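Long-range contact in forkhead-associated 1 (Saccharomyces cerevisiae, PDB 6C4U), which binds phosphothreonine peptides through an engineered forkhead-associated domain, here recognising a phosphopeptide of the human transcription factor c-Myc: residues N79-G85 with D100-R105. Numbering follows the deposited sequence.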
ATOM      1  N   ASN F  79       9.068   6.723 -10.078  1.00102.89           N
ATOM      2  CA  ASN F  79       8.852   5.870 -11.256  1.00104.25           C
ATOM      3  C   ASN F  79       7.435   5.314 -11.470  1.00112.38           C
ATOM      4  O   ASN F  79       7.223   4.473 -12.340  1.00108.77           O
ATOM      5  CB  ASN F  79       9.878   4.744 -11.219  1.00105.85           C
ATOM      6  CG  ASN F  79      11.281   5.239 -11.503  1.00111.44           C
ATOM      7  OD1 ASN F  79      11.498   6.008 -12.440  1.00114.57           O
ATOM      8  ND2 ASN F  79      12.242   4.810 -10.694  1.00117.18           N
ATOM      9  N   GLY F  80       6.475   5.767 -10.668  1.00114.49           N
ATOM     10  CA  GLY F  80       5.081   5.363 -10.843  1.00100.46           C
ATOM     11  C   GLY F  80       4.685   4.067 -10.170  1.00 92.20           C
ATOM     12  O   GLY F  80       5.535   3.242  -9.788  1.00 87.78           O
ATOM     13  N   THR F  81       3.368   3.908 -10.056  1.00 79.01           N
ATOM     14  CA  THR F  81       2.752   2.799  -9.334  1.00 73.13           C
ATOM     15  C   THR F  81       1.506   2.387 -10.098  1.00 78.49           C
ATOM     16  O   THR F  81       0.701   3.240 -10.464  1.00 81.18           O
ATOM     17  CB  THR F  81       2.380   3.239  -7.902  1.00 72.01           C
ATOM     18  OG1 THR F  81       3.584   3.460  -7.164  1.00 77.40           O
ATOM     19  CG2 THR F  81       1.528   2.199  -7.171  1.00 68.89           C
ATOM     20  N   TRP F  82       1.352   1.079 -10.317  1.00 85.36           N
ATOM     21  CA  TRP F  82       0.263   0.516 -11.117  1.00 79.33           C
ATOM     22  C   TRP F  82      -0.741  -0.194 -10.242  1.00 73.26           C
ATOM     23  O   TRP F  82      -0.360  -0.949  -9.355  1.00 77.29           O
ATOM     24  CB  TRP F  82       0.829  -0.479 -12.120  1.00 90.92           C
ATOM     25  CG  TRP F  82       1.357   0.181 -13.318  1.00 97.00           C
ATOM     26  CD1 TRP F  82       0.752   0.264 -14.523  1.00 98.07           C
ATOM     27  CD2 TRP F  82       2.597   0.881 -13.436  1.00 94.48           C
ATOM     28  NE1 TRP F  82       1.537   0.966 -15.394  1.00103.65           N
ATOM     29  CE2 TRP F  82       2.678   1.356 -14.753  1.00 93.24           C
ATOM     30  CE3 TRP F  82       3.647   1.148 -12.556  1.00102.02           C
ATOM     31  CZ2 TRP F  82       3.758   2.089 -15.217  1.00 99.39           C
ATOM     32  CZ3 TRP F  82       4.728   1.879 -13.018  1.00107.60           C
ATOM     33  CH2 TRP F  82       4.774   2.342 -14.344  1.00110.10           C
ATOM     34  N   LEU F  83      -2.019   0.040 -10.500  1.00 69.13           N
ATOM     35  CA  LEU F  83      -3.095  -0.610  -9.762  1.00 77.77           C
ATOM     36  C   LEU F  83      -3.920  -1.406 -10.758  1.00 89.72           C
ATOM     37  O   LEU F  83      -4.574  -0.818 -11.630  1.00110.55           O
ATOM     38  CB  LEU F  83      -3.961   0.427  -9.057  1.00 77.25           C
ATOM     39  CG  LEU F  83      -5.244  -0.079  -8.406  1.00 77.32           C
ATOM     40  CD1 LEU F  83      -4.976  -1.257  -7.494  1.00 82.44           C
ATOM     41  CD2 LEU F  83      -5.893   1.035  -7.600  1.00 88.71           C
ATOM     42  N   ASN F  84      -3.882  -2.736 -10.624  1.00 94.07           N
ATOM     43  CA  ASN F  84      -4.490  -3.654 -11.592  1.00 87.72           C
ATOM     44  C   ASN F  84      -3.985  -3.298 -12.984  1.00 90.60           C
ATOM     45  O   ASN F  84      -4.762  -3.091 -13.915  1.00 88.13           O
ATOM     46  CB  ASN F  84      -6.028  -3.618 -11.526  1.00 81.64           C
ATOM     47  CG  ASN F  84      -6.553  -3.943 -10.135  1.00 81.74           C
ATOM     48  OD1 ASN F  84      -6.050  -4.851  -9.448  1.00 75.48           O
ATOM     49  ND2 ASN F  84      -7.562  -3.194  -9.702  1.00 73.37           N
ATOM     50  N   GLY F  85      -2.666  -3.173 -13.093  1.00 93.79           N
ATOM     51  CA  GLY F  85      -2.014  -2.947 -14.370  1.00104.56           C
ATOM     52  C   GLY F  85      -2.245  -1.624 -15.079  1.00116.51           C
ATOM     53  O   GLY F  85      -1.793  -1.473 -16.205  1.00140.92           O
ATOM     54  N   ASP F 100      -7.144  -6.411  -5.134  1.00 80.42           N
ATOM     55  CA  ASP F 100      -6.443  -5.535  -6.092  1.00 78.20           C
ATOM     56  C   ASP F 100      -4.960  -5.840  -6.128  1.00 74.42           C
ATOM     57  O   ASP F 100      -4.402  -6.319  -5.145  1.00 69.67           O
ATOM     58  CB  ASP F 100      -6.647  -4.051  -5.742  1.00 83.01           C
ATOM     59  CG  ASP F 100      -7.972  -3.494  -6.248  1.00 92.35           C
ATOM     60  OD1 ASP F 100      -8.774  -4.256  -6.830  1.00101.94           O
ATOM     61  OD2 ASP F 100      -8.212  -2.293  -6.049  1.00 90.86           O
ATOM     62  N   GLU F 101      -4.338  -5.571  -7.273  1.00 77.10           N
ATOM     63  CA  GLU F 101      -2.921  -5.872  -7.472  1.00 84.81           C
ATOM     64  C   GLU F 101      -2.114  -4.590  -7.693  1.00 76.60           C
ATOM     65  O   GLU F 101      -2.235  -3.918  -8.728  1.00 85.32           O
ATOM     66  CB  GLU F 101      -2.745  -6.832  -8.656  1.00 98.66           C
ATOM     67  CG  GLU F 101      -1.343  -7.390  -8.849  1.00106.57           C
ATOM     68  CD  GLU F 101      -1.232  -8.313 -10.081  1.00115.21           C
ATOM     69  OE1 GLU F 101      -2.115  -8.304 -10.993  1.00118.89           O
ATOM     70  OE2 GLU F 101      -0.280  -9.099 -10.174  1.00113.02           O
ATOM     71  N   ILE F 102      -1.268  -4.282  -6.723  1.00 72.89           N
ATOM     72  CA  ILE F 102      -0.384  -3.116  -6.760  1.00 76.42           C
ATOM     73  C   ILE F 102       0.962  -3.559  -7.309  1.00 74.07           C
ATOM     74  O   ILE F 102       1.540  -4.522  -6.824  1.00 77.40           O
ATOM     75  CB  ILE F 102      -0.244  -2.505  -5.342  1.00 76.73           C
ATOM     76  CG1 ILE F 102      -1.635  -2.112  -4.811  1.00 82.75           C
ATOM     77  CG2 ILE F 102       0.592  -1.247  -5.367  1.00 75.79           C
ATOM     78  CD1 ILE F 102      -1.655  -1.561  -3.408  1.00 75.93           C
ATOM     79  N   THR F 103       1.464  -2.846  -8.312  1.00 76.16           N
ATOM     80  CA  THR F 103       2.661  -3.262  -9.061  1.00 86.39           C
ATOM     81  C   THR F 103       3.626  -2.104  -9.201  1.00 85.67           C
ATOM     82  O   THR F 103       3.193  -0.995  -9.491  1.00 80.07           O
ATOM     83  CB  THR F 103       2.288  -3.715 -10.496  1.00 89.27           C
ATOM     84  OG1 THR F 103       0.855  -3.861 -10.635  1.00 95.91           O
ATOM     85  CG2 THR F 103       2.970  -4.990 -10.826  1.00 84.39           C
ATOM     86  N   VAL F 104       4.920  -2.357  -9.014  1.00 93.45           N
ATOM     87  CA  VAL F 104       5.951  -1.313  -9.191  1.00 98.63           C
ATOM     88  C   VAL F 104       7.066  -1.860 -10.075  1.00102.29           C
ATOM     89  O   VAL F 104       7.247  -3.050 -10.170  1.00101.34           O
ATOM     90  CB  VAL F 104       6.517  -0.814  -7.838  1.00 96.64           C
ATOM     91  CG1 VAL F 104       5.395  -0.298  -6.961  1.00102.04           C
ATOM     92  CG2 VAL F 104       7.286  -1.899  -7.102  1.00 94.49           C
ATOM     93  N   ARG F 105       7.837  -0.998 -10.705  1.00115.13           N
ATOM     94  CA  ARG F 105       8.938  -1.460 -11.575  1.00111.68           C
ATOM     95  C   ARG F 105      10.242  -1.562 -10.799  1.00112.58           C
ATOM     96  O   ARG F 105      10.482  -0.779  -9.852  1.00119.21           O
ATOM     97  CB  ARG F 105       9.117  -0.509 -12.724  1.00116.09           C
ATOM     98  CG  ARG F 105       7.916  -0.466 -13.663  1.00127.44           C
ATOM     99  CD  ARG F 105       7.625   0.925 -14.231  1.00144.44           C
ATOM    100  NE  ARG F 105       8.689   1.419 -15.106  1.00160.10           N
ATOM    101  CZ  ARG F 105       8.973   2.695 -15.361  1.00168.79           C
ATOM    102  NH1 ARG F 105       8.244   3.686 -14.834  1.00188.24           N
ATOM    103  NH2 ARG F 105      10.002   2.992 -16.149  1.00156.26           N
TER
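Trp82 and Thr103 form an antiparallel hydrogen-bonded pair, with Trp82 N to Thr103 O at 2.9 Å and Thr103 N to Trp82 O at 2.8 Å. Leu83 and Ile102 follow as a non-hydrogen-bonded pair. Asn84 N then donates to Glu101 O at 2.8 Å. Asn84 takes left-handed backbone angles (phi 52°, psi 50°), which turn the chain toward strand 86-87. Its side chain reaches back: Asn84 OD1 accepts a hydrogen bond from Glu101 N at 2.9 Å, in the manner of a main-chain carbonyl. The amide of Asn84 stands almost upright to the Asp100 carboxylate, at 85°. Asn84 ND2 gives a weak hydrogen bond to Asp100 OD1 at 3.3 Å, while Asp100 OD2 is taken by the backbone N of Ser97. Leu83 CD1 lies against Asp100 CB at 3.7 Å.

Trp82 and Thr103 share one face of the sheet. The Arg105 chain, bent at chi2 and chi3, brings Arg105 NH1 to the edge of the Trp82 ring, in the ring plane. The Arg105 guanidinium is nearly perpendicular to the Trp82 ring, and Arg105 NH1 gives a weak hydrogen bond to Asn79 O at 2.8 Å. Ile102 lies on the face shared with Leu83, where Ile102 CG2 meets Thr81 CG2 at 4.0 Å.

The Asn79 end belongs to the peptide-binding surface: Asn79 ND2 hydrogen-bonds to Pro55 O and to the bound peptide's backbone, and Arg105 packs on an apolar peptide side chain. In the FHA beta-sandwich, strand 101-105 lies between strands 82-83 and 112-119, while Ile102 packs on Phe61 and Ile63 of strand 61-66 in the facing sheet.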